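PDB 6F72: VAO-type flavoprotein oxidase VAO615, which carries bicovalently bound FAD and is probably an oxidoreductase whose reduced form reacts rapidly with molecular oxygen, its substrate still unidentified. Local coordinates for residues A[218-226]-A[395-405]; A[307-318]-A[370-379]. All blocks are in the same frame, centred on the assembly; numbering follows the deposited sequence.

Contact 1 (A[218-226]-A[395-405]); sequences VGGTCPTVG and FFTYLGPAPYG. With FAD (flavin-adenine dinucleotide), chain E.
F395 brings CZ to the backbone of 218-226, 3.3 Å from T221 O and also close to G220 O, which Y207 hydrogen-bonds. Its CG standing anti to the backbone N (chi1 -171°) puts the ring there. P223 CG meets the same ring at its edge, near the ring plane. F396 adds a second aromatic to P223, its CE1 lying 3.8 Å from P223 CG, and F395 covers one face of its ring. L399 crosses T221 obliquely, CD1 coming 3.8 Å from T221 CB. Beyond the two cis peptide bonds, before P401 and P403, P403 O sits 3.4 Å from P223 CB, and Y404 O lies by both P223 CG and T224 CG2 (3.5 Å from the latter). At G405, phi is 76° and a CB would run into P223 CG. No hydrogen bond joins the segments: P223, second residue of the type I turn C222-V225, is met by apolar and carbon-to-carbonyl contacts. Beside it, C222 SG is bonded to C6 of the flavin, T221 OG1 donates to FAD O4 at 2.7 Å, and T221 N adds a longer, nearly straight bond. The pair of bonds at O4 would probably draw electron density toward the flavin's pyrimidine end.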
# COMPACT_ATOMS: atom_id res chain seq x y z
N VAL A 218 11.80 -0.67 8.41
CA VAL A 218 10.96 0.30 7.70
C VAL A 218 9.73 -0.38 7.07
O VAL A 218 9.84 -1.15 6.10
CB VAL A 218 11.79 1.11 6.66
CG1 VAL A 218 10.92 2.06 5.86
CG2 VAL A 218 12.92 1.86 7.35
N GLY A 219 8.56 -0.04 7.61
CA GLY A 219 7.30 -0.60 7.15
C GLY A 219 6.14 0.34 7.37
O GLY A 219 6.27 1.37 8.04
N GLY A 220 4.98 -0.05 6.84
CA GLY A 220 3.77 0.78 6.87
C GLY A 220 3.10 0.93 8.22
O GLY A 220 3.39 0.19 9.17
N THR A 221 2.18 1.88 8.28
CA THR A 221 1.48 2.22 9.52
C THR A 221 0.30 1.29 9.70
O THR A 221 -0.23 1.14 10.82
CB THR A 221 0.98 3.66 9.51
OG1 THR A 221 0.17 3.87 8.34
CG2 THR A 221 2.15 4.64 9.49
N CYS A 222 -0.13 0.68 8.60
CA CYS A 222 -1.21 -0.28 8.64
C CYS A 222 -0.57 -1.68 8.85
O CYS A 222 0.10 -2.19 7.94
CB CYS A 222 -2.04 -0.19 7.35
SG CYS A 222 -2.84 1.40 6.91
N PRO A 223 -0.75 -2.29 10.05
CA PRO A 223 0.03 -3.51 10.41
C PRO A 223 -0.15 -4.72 9.50
O PRO A 223 0.79 -5.51 9.36
CB PRO A 223 -0.43 -3.82 11.84
CG PRO A 223 -1.02 -2.55 12.35
CD PRO A 223 -1.63 -1.87 11.16
N THR A 224 -1.32 -4.85 8.89
CA THR A 224 -1.66 -6.00 8.03
C THR A 224 -1.08 -5.90 6.61
O THR A 224 -1.15 -6.85 5.83
CB THR A 224 -3.20 -6.22 7.94
OG1 THR A 224 -3.82 -5.09 7.28
CG2 THR A 224 -3.81 -6.45 9.33
N VAL A 225 -0.51 -4.74 6.28
CA VAL A 225 0.11 -4.50 4.96
C VAL A 225 1.31 -5.42 4.71
O VAL A 225 2.12 -5.63 5.61
CB VAL A 225 0.49 -3.02 4.79
CG1 VAL A 225 1.42 -2.79 3.61
CG2 VAL A 225 -0.80 -2.21 4.62
N GLY A 226 1.39 -5.99 3.50
CA GLY A 226 2.48 -6.89 3.13
C GLY A 226 3.76 -6.13 2.80
O GLY A 226 3.87 -5.53 1.71
N PHE A 395 5.11 2.20 18.10
CA PHE A 395 4.23 1.92 16.98
C PHE A 395 2.81 1.55 17.44
O PHE A 395 1.84 2.16 16.98
CB PHE A 395 4.80 0.81 16.08
CG PHE A 395 4.03 0.63 14.81
CD1 PHE A 395 2.91 -0.20 14.76
CD2 PHE A 395 4.40 1.33 13.65
CE1 PHE A 395 2.17 -0.33 13.59
CE2 PHE A 395 3.68 1.19 12.47
CZ PHE A 395 2.55 0.36 12.44
N PHE A 396 2.71 0.57 18.34
CA PHE A 396 1.40 0.06 18.74
C PHE A 396 0.67 0.87 19.81
O PHE A 396 -0.54 0.71 19.98
CB PHE A 396 1.44 -1.46 19.04
CG PHE A 396 1.58 -2.30 17.79
CD1 PHE A 396 0.53 -2.40 16.87
CD2 PHE A 396 2.76 -2.98 17.52
CE1 PHE A 396 0.65 -3.18 15.72
CE2 PHE A 396 2.89 -3.76 16.37
CZ PHE A 396 1.84 -3.86 15.47
N THR A 397 1.40 1.76 20.50
CA THR A 397 0.76 2.79 21.32
C THR A 397 -0.13 3.65 20.42
O THR A 397 -1.31 3.86 20.72
CB THR A 397 1.77 3.70 22.05
OG1 THR A 397 2.70 2.89 22.78
CG2 THR A 397 1.07 4.65 23.02
N TYR A 398 0.45 4.11 19.30
CA TYR A 398 -0.22 5.06 18.41
C TYR A 398 -1.07 4.45 17.29
O TYR A 398 -2.05 5.07 16.84
CB TYR A 398 0.79 6.08 17.85
CG TYR A 398 1.34 6.97 18.95
CD1 TYR A 398 0.57 8.03 19.47
CD2 TYR A 398 2.60 6.74 19.49
CE1 TYR A 398 1.06 8.83 20.49
CE2 TYR A 398 3.10 7.54 20.52
CZ TYR A 398 2.32 8.58 21.01
OH TYR A 398 2.81 9.37 22.01
N LEU A 399 -0.71 3.24 16.84
CA LEU A 399 -1.30 2.66 15.64
C LEU A 399 -1.79 1.22 15.88
O LEU A 399 -1.96 0.43 14.94
CB LEU A 399 -0.33 2.78 14.44
CG LEU A 399 0.37 4.13 14.16
CD1 LEU A 399 1.57 3.97 13.25
CD2 LEU A 399 -0.54 5.22 13.61
N GLY A 400 -2.02 0.90 17.15
CA GLY A 400 -2.50 -0.41 17.56
C GLY A 400 -4.01 -0.54 17.47
O GLY A 400 -4.64 0.21 16.71
N PRO A 401 -4.61 -1.48 18.21
CA PRO A 401 -3.89 -2.38 19.15
C PRO A 401 -3.07 -3.46 18.47
O PRO A 401 -3.36 -3.84 17.32
CB PRO A 401 -5.03 -3.03 19.94
CG PRO A 401 -6.19 -3.02 19.00
CD PRO A 401 -6.06 -1.76 18.19
N ALA A 402 -2.03 -3.94 19.17
CA ALA A 402 -1.20 -5.05 18.69
C ALA A 402 -2.02 -6.35 18.69
O ALA A 402 -2.82 -6.55 19.61
CB ALA A 402 0.04 -5.19 19.56
N PRO A 403 -1.85 -7.22 17.69
CA PRO A 403 -0.85 -7.04 16.62
C PRO A 403 -1.39 -6.47 15.31
O PRO A 403 -0.61 -5.92 14.52
CB PRO A 403 -0.34 -8.47 16.40
CG PRO A 403 -1.51 -9.34 16.74
CD PRO A 403 -2.30 -8.62 17.80
N TYR A 404 -2.70 -6.58 15.09
CA TYR A 404 -3.29 -6.35 13.77
C TYR A 404 -3.67 -4.91 13.44
O TYR A 404 -3.86 -4.57 12.27
CB TYR A 404 -4.49 -7.28 13.55
CG TYR A 404 -4.23 -8.75 13.82
CD1 TYR A 404 -3.14 -9.42 13.24
CD2 TYR A 404 -5.11 -9.49 14.63
CE1 TYR A 404 -2.92 -10.77 13.48
CE2 TYR A 404 -4.90 -10.83 14.87
CZ TYR A 404 -3.81 -11.47 14.30
OH TYR A 404 -3.63 -12.81 14.55
N GLY A 405 -3.77 -4.07 14.47
CA GLY A 405 -4.25 -2.69 14.32
C GLY A 405 -5.77 -2.65 14.16
O GLY A 405 -6.47 -3.60 14.52
PA FAD E . -1.53 -6.71 -2.47
O1A FAD E . -2.83 -6.12 -2.94
O2A FAD E . -1.54 -8.18 -2.16
O5B FAD E . -0.40 -6.39 -3.57
C5B FAD E . -0.30 -5.11 -4.19
C4B FAD E . 0.37 -5.21 -5.55
O4B FAD E . 1.66 -5.81 -5.42
C3B FAD E . -0.38 -6.04 -6.57
O3B FAD E . -0.18 -5.43 -7.85
C2B FAD E . 0.31 -7.40 -6.55
O2B FAD E . 0.23 -8.06 -7.81
C1B FAD E . 1.74 -7.02 -6.20
N9A FAD E . 2.47 -8.03 -5.39
C8A FAD E . 2.31 -8.23 -4.06
N7A FAD E . 3.16 -9.20 -3.63
C5A FAD E . 3.87 -9.61 -4.68
C6A FAD E . 4.94 -10.61 -4.92
N6A FAD E . 5.39 -11.36 -3.89
N1A FAD E . 5.42 -10.75 -6.17
C2A FAD E . 4.97 -10.01 -7.21
N3A FAD E . 4.00 -9.07 -7.06
C4A FAD E . 3.43 -8.83 -5.85
N1 FAD E . 1.33 2.39 2.05
C2 FAD E . 2.29 3.19 2.58
O2 FAD E . 3.25 3.54 1.86
N3 FAD E . 2.24 3.62 3.86
C4 FAD E . 1.25 3.30 4.71
O4 FAD E . 1.24 3.72 5.89
C4X FAD E . 0.17 2.42 4.21
N5 FAD E . -0.86 2.05 5.00
C5X FAD E . -1.86 1.24 4.53
C6 FAD E . -2.92 0.85 5.38
C7 FAD E . -3.94 0.01 4.87
C7M FAD E . -5.08 -0.38 5.79
C8 FAD E . -3.88 -0.48 3.44
C8M FAD E . -4.87 -1.46 2.83
C9 FAD E . -2.82 -0.09 2.63
C9A FAD E . -1.81 0.75 3.11
N10 FAD E . -0.73 1.12 2.28
C10 FAD E . 0.27 1.97 2.80
C1' FAD E . -0.70 0.69 0.88
C2' FAD E . 0.25 -0.40 0.48
O2' FAD E . 1.56 0.16 0.45
C3' FAD E . -0.19 -0.81 -0.92
O3' FAD E . -1.61 -1.05 -0.96
C4' FAD E . 0.57 -2.04 -1.40
O4' FAD E . 0.31 -2.25 -2.78
C5' FAD E . 0.23 -3.27 -0.56
O5' FAD E . 0.86 -4.44 -1.07
P FAD E . 0.40 -5.88 -0.54
O1P FAD E . 0.36 -5.86 0.96
O2P FAD E . 1.26 -6.87 -1.29
O3P FAD E . -1.11 -5.97 -1.11

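Contact 2 (A[307-318]-A[370-379]); sequences LGFNDSAVGNEV and FLDDLASRGI. With NAG (2-acetamido-2-deoxy-beta-D-glucopyranose), chain F.
L374 lays CD2 over one face of the F309 ring, 3.7 Å from the centroid and 17° off the ring normal, a CH-pi contact. On the same strand L307 brings CD1 to L371 CD2 at 3.7 Å, and its CD2 to F370 CB. I379 reaches F309 CB with CG2 (3.5 Å) and sends CG1 across V314 CG2 at about a right angle. Backbone oxygens also take part: V314 CG1 lies 3.3 Å from both R377 O and G378 O. F309 points its ring at the helix with CG between the backbone N and carbonyl carbon (chi1 62°). An alanine here would remove the surface under L374 CD2 and would probably open a gap between strand and helix.

One shell out, a salt bridge from R377 NH1 to D373 OD2 (2.6 Å) ties R377, just past the helix end, to D373 inside it. N310 OD1 accepts from S312 N in an Asx turn, while its ND2 carries the N-linked glycan. N316 ND2 meets the anti lone pair of D311 OD2, linking loop and helix 316-335, with N346 and N347 as further partners. Helix 360-376 closes in a Schellman motif around G378. The axes of strand 307-310 and helix 370-376 lie 10.9 Å apart at 14°: a helix layer on an antiparallel sheet, an alpha+beta arrangement probably as in the cap domain of VAO-family oxidases.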
# COMPACT_ATOMS: atom_id res chain seq x y z
N LEU A 307 -0.26 15.40 19.38
CA LEU A 307 -0.37 16.84 19.26
C LEU A 307 -1.62 17.20 18.46
O LEU A 307 -1.69 16.95 17.26
CB LEU A 307 0.90 17.43 18.62
CG LEU A 307 0.94 18.89 18.15
CD1 LEU A 307 0.64 19.88 19.27
CD2 LEU A 307 2.29 19.18 17.50
N GLY A 308 -2.60 17.78 19.16
CA GLY A 308 -3.88 18.13 18.56
C GLY A 308 -4.29 19.56 18.84
O GLY A 308 -3.97 20.12 19.89
N PHE A 309 -5.01 20.15 17.88
CA PHE A 309 -5.60 21.49 18.03
C PHE A 309 -6.85 21.63 17.16
O PHE A 309 -6.98 20.94 16.15
CB PHE A 309 -4.58 22.60 17.73
CG PHE A 309 -4.05 22.59 16.32
CD1 PHE A 309 -4.72 23.27 15.29
CD2 PHE A 309 -2.84 21.95 16.02
CE1 PHE A 309 -4.22 23.28 13.99
CE2 PHE A 309 -2.33 21.96 14.72
CZ PHE A 309 -3.02 22.63 13.71
N ASN A 310 -7.74 22.54 17.55
CA ASN A 310 -9.01 22.75 16.85
C ASN A 310 -9.44 24.23 16.69
O ASN A 310 -8.66 25.14 17.00
CB ASN A 310 -10.12 21.89 17.47
CG ASN A 310 -10.37 22.20 18.93
OD1 ASN A 310 -10.72 23.32 19.30
ND2 ASN A 310 -10.22 21.18 19.77
N ASP A 311 -10.66 24.46 16.22
CA ASP A 311 -11.16 25.82 15.96
C ASP A 311 -12.15 26.39 16.99
O ASP A 311 -12.66 27.50 16.82
CB ASP A 311 -11.67 25.97 14.50
CG ASP A 311 -12.93 25.16 14.21
OD1 ASP A 311 -13.55 24.58 15.13
OD2 ASP A 311 -13.32 25.12 13.03
N SER A 312 -12.38 25.64 18.07
CA SER A 312 -13.38 25.96 19.10
C SER A 312 -13.11 27.22 19.92
O SER A 312 -13.99 27.68 20.66
CB SER A 312 -13.55 24.78 20.06
OG SER A 312 -13.94 23.62 19.36
N ALA A 313 -11.91 27.77 19.80
CA ALA A 313 -11.49 28.96 20.55
C ALA A 313 -11.06 30.12 19.64
O ALA A 313 -11.06 31.28 20.08
CB ALA A 313 -10.38 28.62 21.52
N VAL A 314 -10.72 29.81 18.39
CA VAL A 314 -10.13 30.80 17.48
C VAL A 314 -10.91 31.04 16.19
O VAL A 314 -10.66 32.01 15.46
CB VAL A 314 -8.65 30.47 17.14
CG1 VAL A 314 -7.75 30.70 18.34
CG2 VAL A 314 -8.50 29.05 16.59
N GLY A 315 -11.87 30.15 15.90
CA GLY A 315 -12.61 30.16 14.65
C GLY A 315 -11.84 29.45 13.55
O GLY A 315 -10.63 29.24 13.66
N ASN A 316 -12.55 29.11 12.48
CA ASN A 316 -12.02 28.26 11.41
C ASN A 316 -10.88 28.89 10.60
O ASN A 316 -9.99 28.19 10.11
CB ASN A 316 -13.14 27.81 10.47
CG ASN A 316 -12.77 26.57 9.69
OD1 ASN A 316 -12.65 26.61 8.46
ND2 ASN A 316 -12.60 25.45 10.39
N GLU A 317 -10.92 30.22 10.47
CA GLU A 317 -9.91 30.94 9.71
C GLU A 317 -8.51 30.90 10.33
O GLU A 317 -7.52 30.74 9.61
CB GLU A 317 -10.35 32.38 9.44
CG GLU A 317 -11.07 32.55 8.11
CD GLU A 317 -10.15 32.39 6.89
OE1 GLU A 317 -8.95 32.72 6.97
OE2 GLU A 317 -10.65 31.95 5.83
N VAL A 318 -8.45 31.05 11.66
CA VAL A 318 -7.18 30.97 12.42
C VAL A 318 -6.68 29.52 12.43
O VAL A 318 -5.47 29.29 12.32
CB VAL A 318 -7.31 31.55 13.86
CG1 VAL A 318 -6.05 31.30 14.68
CG2 VAL A 318 -7.60 33.05 13.82
N PHE A 370 6.43 24.20 17.41
CA PHE A 370 5.03 23.95 17.07
C PHE A 370 4.09 24.50 18.14
O PHE A 370 3.09 25.15 17.81
CB PHE A 370 4.75 22.45 16.85
CG PHE A 370 5.61 21.81 15.79
CD1 PHE A 370 5.21 21.82 14.44
CD2 PHE A 370 6.81 21.16 16.13
CE1 PHE A 370 6.00 21.22 13.46
CE2 PHE A 370 7.61 20.57 15.15
CZ PHE A 370 7.20 20.60 13.82
N LEU A 371 4.43 24.26 19.42
CA LEU A 371 3.63 24.72 20.57
C LEU A 371 3.63 26.24 20.75
O LEU A 371 2.60 26.82 21.13
CB LEU A 371 4.06 24.03 21.88
CG LEU A 371 4.25 22.51 22.00
CD1 LEU A 371 4.47 22.10 23.45
CD2 LEU A 371 3.12 21.70 21.39
N ASP A 372 4.77 26.88 20.47
CA ASP A 372 4.87 28.34 20.49
C ASP A 372 4.03 28.98 19.39
O ASP A 372 3.39 30.02 19.63
CB ASP A 372 6.33 28.81 20.37
CG ASP A 372 7.13 28.64 21.65
OD1 ASP A 372 6.54 28.57 22.76
OD2 ASP A 372 8.37 28.59 21.55
N ASP A 373 4.02 28.37 18.20
CA ASP A 373 3.24 28.89 17.08
C ASP A 373 1.75 28.90 17.38
O ASP A 373 1.06 29.90 17.14
CB ASP A 373 3.52 28.13 15.78
CG ASP A 373 2.74 28.70 14.60
OD1 ASP A 373 1.58 28.27 14.39
OD2 ASP A 373 3.26 29.59 13.89
N LEU A 374 1.27 27.77 17.92
CA LEU A 374 -0.12 27.64 18.34
C LEU A 374 -0.47 28.63 19.46
O LEU A 374 -1.51 29.31 19.38
CB LEU A 374 -0.43 26.19 18.75
CG LEU A 374 -0.34 25.17 17.61
CD1 LEU A 374 -0.05 23.77 18.12
CD2 LEU A 374 -1.59 25.21 16.74
N ALA A 375 0.40 28.74 20.46
CA ALA A 375 0.25 29.70 21.56
C ALA A 375 0.08 31.13 21.05
O ALA A 375 -0.84 31.83 21.48
CB ALA A 375 1.43 29.61 22.53
N SER A 376 0.93 31.54 20.10
CA SER A 376 0.89 32.90 19.51
C SER A 376 -0.39 33.18 18.71
O SER A 376 -0.72 34.34 18.41
CB SER A 376 2.12 33.16 18.64
OG SER A 376 1.94 32.60 17.34
N ARG A 377 -1.10 32.11 18.36
CA ARG A 377 -2.32 32.19 17.57
C ARG A 377 -3.58 31.98 18.41
O ARG A 377 -4.69 31.87 17.87
CB ARG A 377 -2.23 31.21 16.39
CG ARG A 377 -1.26 31.67 15.32
CD ARG A 377 -0.86 30.52 14.43
NE ARG A 377 -0.87 30.90 13.03
CZ ARG A 377 0.20 31.19 12.29
NH1 ARG A 377 1.42 31.15 12.81
NH2 ARG A 377 0.04 31.53 11.02
N GLY A 378 -3.41 31.97 19.73
CA GLY A 378 -4.49 31.82 20.70
C GLY A 378 -5.08 30.41 20.80
O GLY A 378 -6.21 30.24 21.26
N ILE A 379 -4.31 29.41 20.37
CA ILE A 379 -4.72 27.99 20.42
C ILE A 379 -4.07 27.30 21.62
O ILE A 379 -2.86 27.40 21.83
CB ILE A 379 -4.39 27.25 19.10
CG1 ILE A 379 -5.18 27.87 17.93
CG2 ILE A 379 -4.72 25.77 19.20
CD1 ILE A 379 -4.63 27.59 16.55
C1 NAG F . -10.44 21.28 21.20
C2 NAG F . -11.13 20.02 21.76
C3 NAG F . -11.33 20.12 23.28
C4 NAG F . -10.05 20.57 24.00
C5 NAG F . -9.58 21.89 23.38
C6 NAG F . -8.37 22.50 24.09
C7 NAG F . -12.64 18.96 20.09
C8 NAG F . -14.05 18.93 19.58
N2 NAG F . -12.41 19.81 21.10
O3 NAG F . -11.76 18.85 23.79
O4 NAG F . -10.29 20.69 25.41
O5 NAG F . -9.30 21.69 21.98
O6 NAG F . -7.18 21.77 23.76
O7 NAG F . -11.78 18.23 19.60

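From the N terminus, the chain first lays down 218-226 in the loop between strand 215-216 and helix 227-233, within the FAD-binding region. It then runs through strand 302-310, where 307-318 begins, and contact 2 closes the inner loop when helix 360-376 ends at 370-379, with 51 residues between its segments. Only after strand 382-388 does helix 391-399 bring 395-405 back to 218-226, closing the 168-residue outer loop of contact 1, in which contact 2 is nested. Their centres lie about 30 Å apart and their nearest atoms about 7 Å, so they do not touch. Contact 1, about 13 Å from the chain centre, ties the flavin-bearing loop to helix 391-399; contact 2, at about 33 Å, joins strand 302-310 and the start of helix 316-335 to the end of helix 360-376.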